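Local coordinates for Eps1p (Saccharomyces cerevisiae, PDB 4TW5), which is a yeast thioredoxin-family protein, whose crystallised fragment probably holds two thioredoxin-like domains in tandem, at residues 181-184 with 185-189. Residues are numbered along the deposited sequence; the frame is centred on the assembly and turned at random.
Sequences HEFQ and RTWKI
The carbonyl oxygen of E182 takes two weak backbone bonds, from R185 N at 3.2 Å, bent to an N-H...O angle of 128°, and from T186 N at 3.3 Å, nearly straight at 171°. The next bond, W187 N to F183 O, is shorter at 2.7 Å. K188 N donates to Q184 O at 3.1 Å. T186 and W187 both approach the F183 ring obliquely from the same side of its plane: CD1 lies against T186 CB at 3.9 Å and CE1 against T186 CG2, while W187 CE3 sits near CZ and meets CE2 at 3.8 Å. With chi1 of T186 at -58°, OG1 beside the backbone N, CG2 is anti to that N and meets the phenyl ring, whereas OG1 bonds to A256 O. These residues belong to helix 180-196, the crossover helix of the beta-alpha-beta unit between parallel strands 155-160 and 200-205 in a thioredoxin-like domain; C180, disulfide-bonded to C177, opens the helix. F183 and W187 both rest on V235 of strand 234-238, and Y261 stacks edge-to-face with F183. The W187 side chain also touches L156, S158 and W160 of strand 155-160, its NE1 bonded to S135 OG. Extended to its tip, K188 forms a salt bridge through NZ with D169, and Q184 NE2 is held by the carbonyl oxygens of S168 and D170.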
# COMPACT_ATOMS: atom_id res chain seq x y z
N HIS A 181 -12.11 18.54 -10.44
CA HIS A 181 -12.20 20.00 -10.39
C HIS A 181 -13.64 20.47 -10.23
O HIS A 181 -13.93 21.36 -9.44
CB HIS A 181 -11.60 20.61 -11.64
CG HIS A 181 -11.69 22.10 -11.68
ND1 HIS A 181 -10.75 22.93 -11.10
CD2 HIS A 181 -12.63 22.92 -12.22
CE1 HIS A 181 -11.10 24.19 -11.29
NE2 HIS A 181 -12.23 24.21 -11.97
N GLU A 182 -14.55 19.88 -11.00
CA GLU A 182 -15.97 20.17 -10.84
C GLU A 182 -16.39 19.88 -9.39
O GLU A 182 -17.17 20.62 -8.78
CB GLU A 182 -16.82 19.33 -11.80
CG GLU A 182 -18.31 19.72 -11.87
CD GLU A 182 -19.14 18.80 -12.78
OE1 GLU A 182 -18.89 17.58 -12.80
OE2 GLU A 182 -20.04 19.29 -13.50
N PHE A 183 -15.91 18.77 -8.86
CA PHE A 183 -16.36 18.36 -7.54
C PHE A 183 -15.78 19.22 -6.43
O PHE A 183 -16.32 19.22 -5.33
CB PHE A 183 -16.04 16.88 -7.29
CG PHE A 183 -16.86 16.27 -6.16
CD1 PHE A 183 -18.22 16.06 -6.31
CD2 PHE A 183 -16.28 15.95 -4.94
CE1 PHE A 183 -18.97 15.53 -5.29
CE2 PHE A 183 -17.04 15.41 -3.90
CZ PHE A 183 -18.38 15.20 -4.08
N GLN A 184 -14.69 19.97 -6.69
CA GLN A 184 -14.22 20.87 -5.63
C GLN A 184 -15.24 21.96 -5.35
O GLN A 184 -15.40 22.39 -4.21
CB GLN A 184 -12.88 21.48 -5.95
CG GLN A 184 -11.70 20.60 -5.64
CD GLN A 184 -10.39 21.32 -5.94
OE1 GLN A 184 -10.06 21.56 -7.11
NE2 GLN A 184 -9.63 21.64 -4.90
N ARG A 185 -15.91 22.42 -6.39
CA ARG A 185 -16.93 23.42 -6.23
C ARG A 185 -18.08 22.81 -5.46
O ARG A 185 -18.59 23.40 -4.50
CB ARG A 185 -17.43 23.92 -7.60
CG ARG A 185 -18.48 24.99 -7.47
CD ARG A 185 -18.76 25.65 -8.77
NE ARG A 185 -18.86 27.09 -8.54
CZ ARG A 185 -19.99 27.78 -8.53
NH1 ARG A 185 -21.14 27.19 -8.78
NH2 ARG A 185 -19.94 29.07 -8.32
N THR A 186 -18.50 21.63 -5.91
CA THR A 186 -19.57 20.88 -5.29
C THR A 186 -19.26 20.59 -3.83
O THR A 186 -20.13 20.77 -2.97
CB THR A 186 -19.84 19.60 -6.06
OG1 THR A 186 -20.15 19.95 -7.41
CG2 THR A 186 -21.01 18.87 -5.49
N TRP A 187 -18.04 20.16 -3.53
CA TRP A 187 -17.69 19.82 -2.16
C TRP A 187 -17.70 21.02 -1.21
O TRP A 187 -18.14 20.92 -0.06
CB TRP A 187 -16.34 19.13 -2.11
CG TRP A 187 -16.06 18.61 -0.76
CD1 TRP A 187 -15.11 19.05 0.10
CD2 TRP A 187 -16.79 17.58 -0.07
NE1 TRP A 187 -15.18 18.35 1.27
CE2 TRP A 187 -16.22 17.46 1.21
CE3 TRP A 187 -17.89 16.77 -0.42
CZ2 TRP A 187 -16.69 16.54 2.17
CZ3 TRP A 187 -18.37 15.83 0.55
CH2 TRP A 187 -17.74 15.73 1.82
N LYS A 188 -17.24 22.16 -1.70
CA LYS A 188 -17.26 23.38 -0.94
C LYS A 188 -18.70 23.81 -0.62
O LYS A 188 -19.01 24.17 0.49
CB LYS A 188 -16.55 24.49 -1.72
CG LYS A 188 -16.45 25.82 -1.00
CD LYS A 188 -15.50 26.71 -1.76
CE LYS A 188 -15.30 28.04 -1.09
NZ LYS A 188 -14.29 28.83 -1.83
N ILE A 189 -19.58 23.72 -1.61
CA ILE A 189 -20.97 24.11 -1.41
C ILE A 189 -21.63 23.17 -0.36
O ILE A 189 -22.22 23.62 0.61
CB ILE A 189 -21.74 24.10 -2.76
CG1 ILE A 189 -21.14 25.12 -3.73
CG2 ILE A 189 -23.21 24.41 -2.58
CD1 ILE A 189 -21.64 24.98 -5.17